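Local coordinates for Lmo2445 protein (Listeria monocytogenes EGD-e, PDB 5HZL), which is a secreted, calcium-binding internalin-like protein of unknown function, built around leucine-rich repeats that, as in other internalins, may serve in recognition of a partner, at residues Leu177-Leu182 with Phe200-Ala205; Ala119-Leu124 with Val142-Leu147; Asp50-Thr55 with Val76-Ile81. One frame throughout, in Å; residues are numbered along the deposited sequence.

The three contacts follow one another along the leucine-rich repeat solenoid, and each joins two neighbouring turns. Interaction 3 lies at the N-terminal end, where the chain leaves helix 48-51 and begins the parallel sheet; its Met54 side chain is about 11 Å from a bound calcium ion. Interaction 2 comes next, its centre about 18 Å from that of interaction 3, between loops leading into strands 126-128 and 149-151. The centre of interaction 1 is about 25 Å from that of interaction 2 and about 37 Å from that of interaction 3. Interaction 1 follows strands 174-176 and 197-199, and its His181 side chain lies about 4 Å from a bound glycol ether, probably from the crystallisation liquor.

Interaction 1 of 3, residues Leu177-Leu182 with Phe200-Ala205; sequences LNENHL and FANQTA
Gln203 turns its amide back into segment 177-182 and bonds through both ends, the tightly packed part of the contact. The bend at chi2 (-63°) brings NE2 over the centre of one face of Phe200, whence it donates to Leu177 O at 3.0 Å and also to Phe200 O. OE1 takes the N-H of Leu182 at 3.1 Å, nearly straight (164°). Asn180 ND2 reaches Leu177 O from the opposite face, so two amides grip one carbonyl. Glutamine and asparagine suit these buried places, each satisfying backbone polar groups. The Phe200 ring also packs against Leu177 CB and, through CE1, Leu182 CD1 at 3.8 Å. The partly exposed side is looser: a water links Asn180 O, Asn202 O and Thr204 OG1, and Glu179 CG brushes Asn202 OD1 at 3.6 Å. His181 ND1 donates to Thr204 O at the ring edge, and His181 and Ala205 line the pocket of the bound glycol ether. Backbone bonds from Glu179 N to Ala201 O and Thr204 N to Asn180 O join the segments. Asn180 sits at the consensus asparagine of the leucine-rich repeat; Gln203 holds the equivalent place one turn later, and Phe200 a leucine position, as the chain passes into strand 203-212.

Interaction 2 of 3, residues Ala119-Leu124 with Val142-Leu147; sequences ANYPNL and VGMEGL
Met144, a selenomethionine, fills the apolar centre, lying alongside both Leu124 and Tyr121. Its SE comes within 3.5 Å of Leu124 CD2 and sits at the edge of the Tyr121 ring, 5.3 Å from the centroid, a Met-aromatic contact. A bend at chi3 (-98°) swings CE toward Ala119, whose small methyl CB lies 4.3 Å from it. The long, unbranched side chain can thus touch three residues in turn. The buried Tyr121 ring ends in a hydroxyl bonded to Leu96 N, tying in an earlier loop. Leu124 takes CG opposite its backbone N (chi1 -167°), which directs its branches toward the second segment; CG meets Leu147 CD2 at 3.7 Å, the two leucines running side by side. These are successive loops of the leucine-rich repeat solenoid, leading into parallel strands 126-128 and 149-151. Further out the contact becomes polar. Tyr121 N reaches Gly143 O at 3.1 Å from above the carbonyl plane, and Ala119 N makes a weak bond to Val142 O. Gly143, whose positive phi suits glycine, brings its CA beside Ala119 O, and its N-H is held by Glu145 OE2. The loops are therefore joined mainly by Met-aromatic and aliphatic packing, with two backbone bonds, one of them weak, at one end.

Interaction 3 of 3, residues Asp50-Thr55 with Val76-Ile81; sequences DLDTMT and VFTNAI
Phe77 presents the CE2 corner of its ring to two side chains of the first segment. Selenomethionine Met54 approaches at the ring edge, near the plane, with SE 3.8 Å from CE2 in a Met-aromatic contact, while Leu51 CD2 meets the same carbon obliquely. Met54 runs beside Phe77 in the same direction, and its bend at chi3 (71°) keeps CE by the ring too. Helix 27-36 adds Ile33 to this apolar cluster, and strand 56-58 adds Ile57. The contact thus joins the calcium-binding N-terminal cap of the internalin-like fold to the start of the repeat solenoid, two type I turns, Leu51 to Met54 and Phe77 to Ala80, packing together. Toward the surface, polar groups take over. Thr78 OG1 donates to Asp52 OD1 over 2.6 Å, arriving from above the carboxylate plane, and Gln48 NE2 is a second donor to that oxygen. Threonine suits this place in the turn, since its short hydroxyl branch reaches the carboxylate directly. Asn79 sends ND2 to Asp52 O at 2.7 Å, in the carbonyl plane and on a lone pair, with the N-H nearly straight (166°). Farther along, Ile81 N bonds to Thr55 O at 2.9 Å.

Interaction 1 of 3, residues Leu177-Leu182 with Phe200-Ala205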
ATOM      1  N   LEU A 177       5.925   6.813   0.475  1.00 41.93           N
ATOM      2  CA  LEU A 177       5.250   6.060   1.544  1.00 41.32           C
ATOM      3  C   LEU A 177       4.719   6.895   2.714  1.00 39.95           C
ATOM      4  O   LEU A 177       4.433   6.334   3.774  1.00 38.66           O
ATOM      5  CB  LEU A 177       6.229   5.030   2.111  1.00 42.97           C
ATOM      6  CG  LEU A 177       6.701   3.904   1.206  1.00 43.94           C
ATOM      7  CD1 LEU A 177       7.813   3.117   1.875  1.00 45.89           C
ATOM      8  CD2 LEU A 177       5.537   2.996   0.874  1.00 43.66           C
ATOM      9  N   ASN A 178       4.586   8.212   2.553  1.00 38.97           N
ATOM     10  CA  ASN A 178       4.054   9.015   3.658  1.00 38.44           C
ATOM     11  C   ASN A 178       2.598   8.688   3.979  1.00 38.08           C
ATOM     12  O   ASN A 178       1.915   8.068   3.182  1.00 38.33           O
ATOM     13  CB  ASN A 178       4.212  10.530   3.425  1.00 38.36           C
ATOM     14  CG  ASN A 178       3.620  11.006   2.106  1.00 38.43           C
ATOM     15  OD1 ASN A 178       3.976  10.504   1.045  1.00 40.29           O
ATOM     16  ND2 ASN A 178       2.766  12.017   2.159  1.00 37.80           N
ATOM     17  N   GLU A 179       2.164   9.085   5.171  1.00 39.09           N
ATOM     18  CA  GLU A 179       0.783   8.936   5.663  1.00 39.63           C
ATOM     19  C   GLU A 179       0.239   7.514   5.814  1.00 39.51           C
ATOM     20  O   GLU A 179      -0.961   7.272   5.682  1.00 39.55           O
ATOM     21  CB  GLU A 179      -0.142   9.821   4.822  1.00 40.83           C
ATOM     22  CG  GLU A 179       0.262  11.289   4.888  1.00 43.38           C
ATOM     23  CD  GLU A 179      -0.489  12.151   3.900  1.00 46.01           C
ATOM     24  OE1 GLU A 179      -1.648  11.818   3.564  1.00 49.17           O
ATOM     25  OE2 GLU A 179       0.075  13.176   3.451  1.00 47.91           O
ATOM     26  N   ASN A 180       1.133   6.585   6.120  1.00 39.50           N
ATOM     27  CA  ASN A 180       0.775   5.190   6.334  1.00 39.79           C
ATOM     28  C   ASN A 180       0.764   4.892   7.840  1.00 40.51           C
ATOM     29  O   ASN A 180       0.787   5.827   8.630  1.00 41.25           O
ATOM     30  CB  ASN A 180       1.710   4.299   5.525  1.00 40.58           C
ATOM     31  CG  ASN A 180       1.391   4.328   4.042  1.00 41.04           C
ATOM     32  OD1 ASN A 180       0.270   4.051   3.654  1.00 42.47           O
ATOM     33  ND2 ASN A 180       2.381   4.611   3.210  1.00 42.10           N
ATOM     34  N   HIS A 181       0.708   3.617   8.236  1.00 40.53           N
ATOM     35  CA  HIS A 181       0.639   3.235   9.651  1.00 40.86           C
ATOM     36  C   HIS A 181       1.711   2.230  10.022  1.00 41.12           C
ATOM     37  O   HIS A 181       1.472   1.283  10.783  1.00 43.24           O
ATOM     38  CB  HIS A 181      -0.745   2.634   9.969  1.00 41.69           C
ATOM     39  CG  HIS A 181      -1.893   3.462   9.486  1.00 42.23           C
ATOM     40  ND1 HIS A 181      -2.136   4.739   9.942  1.00 42.68           N
ATOM     41  CD2 HIS A 181      -2.884   3.182   8.608  1.00 42.60           C
ATOM     42  CE1 HIS A 181      -3.212   5.220   9.348  1.00 42.63           C
ATOM     43  NE2 HIS A 181      -3.685   4.294   8.534  1.00 42.93           N
ATOM     44  N   LEU A 182       2.897   2.448   9.481  1.00 40.71           N
ATOM     45  CA  LEU A 182       4.043   1.578   9.723  1.00 40.70           C
ATOM     46  C   LEU A 182       4.746   1.908  11.050  1.00 40.92           C
ATOM     47  O   LEU A 182       4.822   3.071  11.435  1.00 40.09           O
ATOM     48  CB  LEU A 182       5.022   1.719   8.556  1.00 40.31           C
ATOM     49  CG  LEU A 182       4.462   1.266   7.205  1.00 39.11           C
ATOM     50  CD1 LEU A 182       5.373   1.670   6.057  1.00 38.49           C
ATOM     51  CD2 LEU A 182       4.217  -0.236   7.250  1.00 39.68           C
ATOM     52  N   PHE A 200       8.653   9.402   3.766  1.00 43.60           N
ATOM     53  CA  PHE A 200       8.228   8.456   4.778  1.00 42.86           C
ATOM     54  C   PHE A 200       7.525   9.172   5.928  1.00 42.15           C
ATOM     55  O   PHE A 200       7.231   8.572   6.945  1.00 43.65           O
ATOM     56  CB  PHE A 200       9.436   7.663   5.262  1.00 43.62           C
ATOM     57  CG  PHE A 200       9.068   6.429   6.003  1.00 44.85           C
ATOM     58  CD1 PHE A 200       8.652   5.303   5.299  1.00 46.33           C
ATOM     59  CD2 PHE A 200       9.118   6.372   7.387  1.00 45.41           C
ATOM     60  CE1 PHE A 200       8.289   4.140   5.959  1.00 46.35           C
ATOM     61  CE2 PHE A 200       8.750   5.216   8.053  1.00 45.65           C
ATOM     62  CZ  PHE A 200       8.343   4.099   7.340  1.00 46.08           C
ATOM     63  N   ALA A 201       7.198  10.446   5.735  1.00 41.45           N
ATOM     64  CA  ALA A 201       6.567  11.255   6.778  1.00 41.09           C
ATOM     65  C   ALA A 201       5.221  10.755   7.302  1.00 39.97           C
ATOM     66  O   ALA A 201       4.555   9.975   6.670  1.00 40.07           O
ATOM     67  CB  ALA A 201       6.418  12.683   6.272  1.00 41.85           C
ATOM     68  N   ASN A 202       4.864  11.200   8.499  1.00 40.40           N
ATOM     69  CA  ASN A 202       3.591  10.886   9.136  1.00 39.91           C
ATOM     70  C   ASN A 202       3.157   9.422   9.194  1.00 38.07           C
ATOM     71  O   ASN A 202       2.257   9.016   8.486  1.00 38.36           O
ATOM     72  CB  ASN A 202       2.498  11.745   8.455  1.00 40.76           C
ATOM     73  CG  ASN A 202       1.120  11.638   9.118  1.00 41.20           C
ATOM     74  OD1 ASN A 202       0.110  11.426   8.436  1.00 41.89           O
ATOM     75  ND2 ASN A 202       1.071  11.770  10.430  1.00 41.54           N
ATOM     76  N   GLN A 203       3.806   8.628  10.029  1.00 37.66           N
ATOM     77  CA  GLN A 203       3.403   7.230  10.220  1.00 37.05           C
ATOM     78  C   GLN A 203       2.641   7.254  11.532  1.00 37.55           C
ATOM     79  O   GLN A 203       3.159   7.760  12.528  1.00 40.32           O
ATOM     80  CB  GLN A 203       4.591   6.297  10.300  1.00 36.75           C
ATOM     81  CG  GLN A 203       5.453   6.301   9.050  1.00 36.74           C
ATOM     82  CD  GLN A 203       4.738   5.811   7.798  1.00 36.34           C
ATOM     83  OE1 GLN A 203       3.819   4.968   7.846  1.00 33.78           O
ATOM     84  NE2 GLN A 203       5.187   6.321   6.652  1.00 37.16           N
ATOM     85  N   THR A 204       1.414   6.746  11.548  1.00 36.88           N
ATOM     86  CA  THR A 204       0.596   6.766  12.768  1.00 37.23           C
ATOM     87  C   THR A 204      -0.066   5.439  12.990  1.00 37.20           C
ATOM     88  O   THR A 204      -0.513   4.824  12.040  1.00 36.82           O
ATOM     89  CB  THR A 204      -0.492   7.843  12.683  1.00 37.30           C
ATOM     90  OG1 THR A 204      -1.425   7.520  11.635  1.00 37.47           O
ATOM     91  CG2 THR A 204       0.151   9.192  12.411  1.00 37.22           C
ATOM     92  N   ALA A 205      -0.147   4.992  14.236  1.00 38.30           N
ATOM     93  CA  ALA A 205      -0.771   3.706  14.504  1.00 39.07           C
ATOM     94  C   ALA A 205      -1.317   3.575  15.895  1.00 40.16           C
ATOM     95  O   ALA A 205      -0.717   4.042  16.847  1.00 41.87           O
ATOM     96  CB  ALA A 205       0.229   2.585  14.249  1.00 39.49           C
TER
HETATM   97  O   HOH W   1      -0.540   8.144   9.157  1.00 41.62           O

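Interaction 2 of 3, residues Ala119-Leu124 with Val142-Leu147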
ATOM      1  N   ALA A 119       2.956 -10.543  -9.305  1.00 49.77           N
ATOM      2  CA  ALA A 119       2.536 -10.850 -10.657  1.00 50.40           C
ATOM      3  C   ALA A 119       3.643 -10.550 -11.635  1.00 51.44           C
ATOM      4  O   ALA A 119       4.423  -9.614 -11.451  1.00 52.00           O
ATOM      5  CB  ALA A 119       1.307 -10.023 -10.994  1.00 49.79           C
ATOM      6  N   ASN A 120       3.670 -11.336 -12.697  1.00 52.27           N
ATOM      7  CA  ASN A 120       4.687 -11.225 -13.714  1.00 53.52           C
ATOM      8  C   ASN A 120       4.443 -10.118 -14.747  1.00 50.87           C
ATOM      9  O   ASN A 120       3.809 -10.349 -15.758  1.00 51.34           O
ATOM     10  CB  ASN A 120       4.804 -12.599 -14.400  1.00 57.02           C
ATOM     11  CG  ASN A 120       5.934 -12.667 -15.404  1.00 59.73           C
ATOM     12  OD1 ASN A 120       6.926 -11.929 -15.317  1.00 62.63           O
ATOM     13  ND2 ASN A 120       5.802 -13.570 -16.355  1.00 61.28           N
ATOM     14  N   TYR A 121       4.955  -8.921 -14.477  1.00 49.30           N
ATOM     15  CA  TYR A 121       4.842  -7.776 -15.398  1.00 48.64           C
ATOM     16  C   TYR A 121       6.271  -7.277 -15.685  1.00 48.61           C
ATOM     17  O   TYR A 121       6.778  -6.384 -15.015  1.00 47.07           O
ATOM     18  CB  TYR A 121       3.990  -6.628 -14.845  1.00 46.55           C
ATOM     19  CG  TYR A 121       2.569  -6.927 -14.459  1.00 45.28           C
ATOM     20  CD1 TYR A 121       1.570  -7.040 -15.407  1.00 46.39           C
ATOM     21  CD2 TYR A 121       2.207  -7.023 -13.128  1.00 45.21           C
ATOM     22  CE1 TYR A 121       0.248  -7.286 -15.036  1.00 46.08           C
ATOM     23  CE2 TYR A 121       0.899  -7.261 -12.748  1.00 44.90           C
ATOM     24  CZ  TYR A 121      -0.077  -7.389 -13.701  1.00 45.34           C
ATOM     25  OH  TYR A 121      -1.364  -7.617 -13.284  1.00 47.80           O
ATOM     26  N   PRO A 122       6.925  -7.864 -16.685  1.00 51.46           N
ATOM     27  CA  PRO A 122       8.300  -7.483 -17.036  1.00 53.50           C
ATOM     28  C   PRO A 122       8.513  -6.007 -17.352  1.00 54.23           C
ATOM     29  O   PRO A 122       9.511  -5.424 -16.924  1.00 56.60           O
ATOM     30  CB  PRO A 122       8.575  -8.298 -18.311  1.00 54.86           C
ATOM     31  CG  PRO A 122       7.619  -9.429 -18.273  1.00 54.44           C
ATOM     32  CD  PRO A 122       6.396  -8.912 -17.581  1.00 52.40           C
ATOM     33  N   ASN A 123       7.572  -5.424 -18.087  1.00 53.88           N
ATOM     34  CA  ASN A 123       7.648  -4.038 -18.531  1.00 53.18           C
ATOM     35  C   ASN A 123       7.075  -3.004 -17.579  1.00 51.78           C
ATOM     36  O   ASN A 123       7.094  -1.815 -17.895  1.00 51.53           O
ATOM     37  CB  ASN A 123       6.923  -3.929 -19.870  1.00 53.56           C
ATOM     38  CG  ASN A 123       7.475  -4.878 -20.914  1.00 55.88           C
ATOM     39  OD1 ASN A 123       8.572  -5.406 -20.779  1.00 58.26           O
ATOM     40  ND2 ASN A 123       6.716  -5.090 -21.968  1.00 56.96           N
ATOM     41  N   LEU A 124       6.581  -3.432 -16.422  1.00 50.89           N
ATOM     42  CA  LEU A 124       5.994  -2.496 -15.471  1.00 49.79           C
ATOM     43  C   LEU A 124       7.073  -1.517 -14.987  1.00 50.30           C
ATOM     44  O   LEU A 124       8.113  -1.918 -14.468  1.00 53.01           O
ATOM     45  CB  LEU A 124       5.309  -3.227 -14.302  1.00 48.21           C
ATOM     46  CG  LEU A 124       4.397  -2.356 -13.427  1.00 46.63           C
ATOM     47  CD1 LEU A 124       3.249  -1.785 -14.245  1.00 45.69           C
ATOM     48  CD2 LEU A 124       3.842  -3.147 -12.257  1.00 46.47           C
ATOM     49  N   VAL A 142       6.996  -8.968  -6.401  1.00 50.17           N
ATOM     50  CA  VAL A 142       7.745 -10.051  -7.050  1.00 52.45           C
ATOM     51  C   VAL A 142       7.110 -10.195  -8.435  1.00 52.20           C
ATOM     52  O   VAL A 142       5.885 -10.280  -8.560  1.00 50.79           O
ATOM     53  CB  VAL A 142       7.760 -11.392  -6.260  1.00 53.97           C
ATOM     54  CG1 VAL A 142       8.474 -12.483  -7.056  1.00 55.38           C
ATOM     55  CG2 VAL A 142       8.430 -11.214  -4.899  1.00 53.78           C
ATOM     56  N   GLY A 143       7.969 -10.207  -9.453  1.00 53.30           N
ATOM     57  CA  GLY A 143       7.563 -10.266 -10.857  1.00 53.50           C
ATOM     58  C   GLY A 143       7.626  -8.888 -11.528  1.00 52.58           C
ATOM     59  O   GLY A 143       7.530  -8.800 -12.751  1.00 53.35           O
HETATM   60  N   MSE A 144       7.813  -7.825 -10.731  1.00 51.63           N
HETATM   61  CA  MSE A 144       7.876  -6.436 -11.207  1.00 50.95           C
HETATM   62  C   MSE A 144       9.236  -5.827 -10.929  1.00 51.69           C
HETATM   63  O   MSE A 144       9.352  -4.671 -10.526  1.00 51.93           O
HETATM   64  CB  MSE A 144       6.748  -5.710 -10.465  1.00 49.37           C
HETATM   65  CG  MSE A 144       5.391  -6.188 -10.975  1.00 49.91           C
HETATM   66 SE   MSE A 144       3.910  -5.617  -9.817  1.00 49.83          SE
HETATM   67  CE  MSE A 144       3.657  -7.241  -8.740  1.00 50.17           C
ATOM     68  N   GLU A 145      10.287  -6.603 -11.176  1.00 53.26           N
ATOM     69  CA  GLU A 145      11.669  -6.164 -10.938  1.00 54.23           C
ATOM     70  C   GLU A 145      12.117  -4.908 -11.705  1.00 52.98           C
ATOM     71  O   GLU A 145      13.116  -4.288 -11.342  1.00 54.82           O
ATOM     72  CB  GLU A 145      12.663  -7.310 -11.192  1.00 58.35           C
ATOM     73  CG  GLU A 145      12.632  -8.472 -10.179  1.00 61.03           C
ATOM     74  CD  GLU A 145      11.395  -9.378 -10.226  1.00 61.75           C
ATOM     75  OE1 GLU A 145      10.796  -9.564 -11.316  1.00 63.07           O
ATOM     76  OE2 GLU A 145      11.043  -9.943  -9.158  1.00 61.48           O
ATOM     77  N   GLY A 146      11.379  -4.532 -12.743  1.00 50.79           N
ATOM     78  CA  GLY A 146      11.704  -3.358 -13.545  1.00 49.86           C
ATOM     79  C   GLY A 146      11.140  -2.035 -13.071  1.00 48.21           C
ATOM     80  O   GLY A 146      11.415  -1.015 -13.693  1.00 47.55           O
ATOM     81  N   LEU A 147      10.363  -2.041 -11.982  1.00 46.99           N
ATOM     82  CA  LEU A 147       9.769  -0.809 -11.445  1.00 45.74           C
ATOM     83  C   LEU A 147      10.743   0.349 -11.200  1.00 46.21           C
ATOM     84  O   LEU A 147      11.835   0.156 -10.653  1.00 46.99           O
ATOM     85  CB  LEU A 147       8.997  -1.095 -10.155  1.00 44.77           C
ATOM     86  CG  LEU A 147       7.617  -1.750 -10.289  1.00 44.67           C
ATOM     87  CD1 LEU A 147       7.095  -2.246  -8.946  1.00 43.75           C
ATOM     88  CD2 LEU A 147       6.617  -0.790 -10.932  1.00 44.32           C
TER

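Interaction 3 of 3, residues Asp50-Thr55 with Val76-Ile81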
ATOM      1  N   ASP A  50      -8.932  -6.064 -33.070  1.00 54.40           N
ATOM      2  CA  ASP A  50      -9.576  -4.941 -32.363  1.00 52.86           C
ATOM      3  C   ASP A  50      -8.929  -4.777 -30.978  1.00 51.18           C
ATOM      4  O   ASP A  50      -8.595  -3.654 -30.572  1.00 49.30           O
ATOM      5  CB  ASP A  50     -11.102  -5.124 -32.217  1.00 53.07           C
ATOM      6  CG  ASP A  50     -11.874  -4.927 -33.530  1.00 55.21           C
ATOM      7  OD1 ASP A  50     -11.548  -3.989 -34.292  1.00 58.76           O
ATOM      8  OD2 ASP A  50     -12.853  -5.674 -33.775  1.00 54.50           O
ATOM      9  N   LEU A  51      -8.740  -5.882 -30.254  1.00 50.24           N
ATOM     10  CA  LEU A  51      -8.101  -5.795 -28.933  1.00 49.43           C
ATOM     11  C   LEU A  51      -6.660  -5.266 -29.038  1.00 50.96           C
ATOM     12  O   LEU A  51      -6.166  -4.604 -28.112  1.00 52.21           O
ATOM     13  CB  LEU A  51      -8.118  -7.132 -28.183  1.00 49.18           C
ATOM     14  CG  LEU A  51      -9.468  -7.748 -27.814  1.00 48.35           C
ATOM     15  CD1 LEU A  51      -9.252  -8.983 -26.946  1.00 48.76           C
ATOM     16  CD2 LEU A  51     -10.327  -6.739 -27.075  1.00 47.30           C
ATOM     17  N   ASP A  52      -5.995  -5.542 -30.161  1.00 52.57           N
ATOM     18  CA  ASP A  52      -4.618  -5.065 -30.370  1.00 54.42           C
ATOM     19  C   ASP A  52      -4.479  -3.537 -30.575  1.00 53.09           C
ATOM     20  O   ASP A  52      -3.372  -2.997 -30.445  1.00 53.11           O
ATOM     21  CB  ASP A  52      -3.923  -5.881 -31.472  1.00 57.40           C
ATOM     22  CG  ASP A  52      -3.636  -7.337 -31.040  1.00 59.10           C
ATOM     23  OD1 ASP A  52      -3.842  -7.675 -29.841  1.00 58.37           O
ATOM     24  OD2 ASP A  52      -3.179  -8.144 -31.885  1.00 59.89           O
ATOM     25  N   THR A  53      -5.593  -2.852 -30.860  1.00 51.29           N
ATOM     26  CA  THR A  53      -5.597  -1.393 -31.046  1.00 50.40           C
ATOM     27  C   THR A  53      -5.692  -0.648 -29.710  1.00 48.53           C
ATOM     28  O   THR A  53      -5.532   0.567 -29.665  1.00 47.33           O
ATOM     29  CB  THR A  53      -6.745  -0.909 -31.975  1.00 50.64           C
ATOM     30  OG1 THR A  53      -8.033  -1.120 -31.363  1.00 48.00           O
ATOM     31  CG2 THR A  53      -6.678  -1.612 -33.326  1.00 51.86           C
HETATM   32  N   MSE A  54      -5.949  -1.370 -28.625  1.00 48.89           N
HETATM   33  CA  MSE A  54      -6.050  -0.749 -27.305  1.00 48.67           C
HETATM   34  C   MSE A  54      -4.698  -0.622 -26.655  1.00 47.59           C
HETATM   35  O   MSE A  54      -4.031  -1.619 -26.352  1.00 48.35           O
HETATM   36  CB  MSE A  54      -6.997  -1.556 -26.435  1.00 50.46           C
HETATM   37  CG  MSE A  54      -8.421  -1.411 -26.977  1.00 52.88           C
HETATM   38 SE   MSE A  54      -9.655  -2.552 -25.950  1.00 58.11          SE
HETATM   39  CE  MSE A  54      -9.707  -1.583 -24.228  1.00 56.79           C
ATOM     40  N   THR A  55      -4.280   0.627 -26.475  1.00 46.95           N
ATOM     41  CA  THR A  55      -3.018   0.985 -25.821  1.00 46.99           C
ATOM     42  C   THR A  55      -3.218   1.232 -24.326  1.00 44.79           C
ATOM     43  O   THR A  55      -2.253   1.353 -23.586  1.00 44.41           O
ATOM     44  CB  THR A  55      -2.426   2.293 -26.397  1.00 47.70           C
ATOM     45  OG1 THR A  55      -3.377   3.354 -26.265  1.00 46.39           O
ATOM     46  CG2 THR A  55      -2.069   2.137 -27.860  1.00 50.37           C
ATOM     47  N   VAL A  76      -6.299 -11.383 -24.310  1.00 46.11           N
ATOM     48  CA  VAL A  76      -4.967 -10.816 -24.245  1.00 46.01           C
ATOM     49  C   VAL A  76      -4.969  -9.488 -25.006  1.00 45.56           C
ATOM     50  O   VAL A  76      -5.222  -9.472 -26.215  1.00 46.14           O
ATOM     51  CB  VAL A  76      -3.931 -11.769 -24.894  1.00 47.49           C
ATOM     52  CG1 VAL A  76      -2.549 -11.123 -24.937  1.00 47.65           C
ATOM     53  CG2 VAL A  76      -3.891 -13.102 -24.158  1.00 48.20           C
ATOM     54  N   PHE A  77      -4.700  -8.389 -24.297  1.00 44.81           N
ATOM     55  CA  PHE A  77      -4.623  -7.059 -24.895  1.00 44.21           C
ATOM     56  C   PHE A  77      -3.131  -6.898 -25.128  1.00 46.49           C
ATOM     57  O   PHE A  77      -2.452  -6.240 -24.359  1.00 46.92           O
ATOM     58  CB  PHE A  77      -5.150  -6.011 -23.928  1.00 42.43           C
ATOM     59  CG  PHE A  77      -6.584  -6.206 -23.525  1.00 41.84           C
ATOM     60  CD1 PHE A  77      -6.922  -7.093 -22.504  1.00 42.12           C
ATOM     61  CD2 PHE A  77      -7.605  -5.463 -24.133  1.00 42.04           C
ATOM     62  CE1 PHE A  77      -8.252  -7.259 -22.120  1.00 41.90           C
ATOM     63  CE2 PHE A  77      -8.933  -5.625 -23.753  1.00 41.13           C
ATOM     64  CZ  PHE A  77      -9.259  -6.524 -22.747  1.00 41.15           C
ATOM     65  N   THR A  78      -2.624  -7.517 -26.196  1.00 49.76           N
ATOM     66  CA  THR A  78      -1.177  -7.525 -26.514  1.00 51.64           C
ATOM     67  C   THR A  78      -0.429  -6.196 -26.448  1.00 50.01           C
ATOM     68  O   THR A  78       0.752  -6.215 -26.180  1.00 51.80           O
ATOM     69  CB  THR A  78      -0.861  -8.095 -27.926  1.00 54.99           C
ATOM     70  OG1 THR A  78      -1.412  -7.223 -28.903  1.00 57.85           O
ATOM     71  CG2 THR A  78      -1.409  -9.518 -28.154  1.00 56.59           C
ATOM     72  N   ASN A  79      -1.099  -5.066 -26.679  1.00 48.99           N
ATOM     73  CA  ASN A  79      -0.431  -3.733 -26.675  1.00 48.53           C
ATOM     74  C   ASN A  79      -0.864  -2.714 -25.627  1.00 46.54           C
ATOM     75  O   ASN A  79      -0.457  -1.554 -25.689  1.00 46.30           O
ATOM     76  CB  ASN A  79      -0.652  -3.086 -28.033  1.00 49.02           C
ATOM     77  CG  ASN A  79      -0.133  -3.923 -29.147  1.00 50.00           C
ATOM     78  OD1 ASN A  79       0.940  -4.505 -29.061  1.00 50.18           O
ATOM     79  ND2 ASN A  79      -0.890  -3.979 -30.213  1.00 51.28           N
ATOM     80  N   ALA A  80      -1.689  -3.131 -24.682  1.00 45.73           N
ATOM     81  CA  ALA A  80      -2.145  -2.228 -23.660  1.00 45.39           C
ATOM     82  C   ALA A  80      -0.981  -1.979 -22.704  1.00 46.26           C
ATOM     83  O   ALA A  80      -0.507  -2.902 -22.052  1.00 45.29           O
ATOM     84  CB  ALA A  80      -3.336  -2.826 -22.926  1.00 44.66           C
ATOM     85  N   ILE A  81      -0.503  -0.737 -22.658  1.00 47.33           N
ATOM     86  CA  ILE A  81       0.601  -0.373 -21.771  1.00 48.45           C
ATOM     87  C   ILE A  81       0.150   0.304 -20.482  1.00 47.08           C
ATOM     88  O   ILE A  81       0.971   0.503 -19.602  1.00 47.72           O
ATOM     89  CB  ILE A  81       1.688   0.501 -22.463  1.00 50.03           C
ATOM     90  CG1 ILE A  81       1.166   1.889 -22.870  1.00 49.81           C
ATOM     91  CG2 ILE A  81       2.270  -0.239 -23.660  1.00 51.06           C
ATOM     92  CD1 ILE A  81       2.250   2.811 -23.398  1.00 50.46           C
TER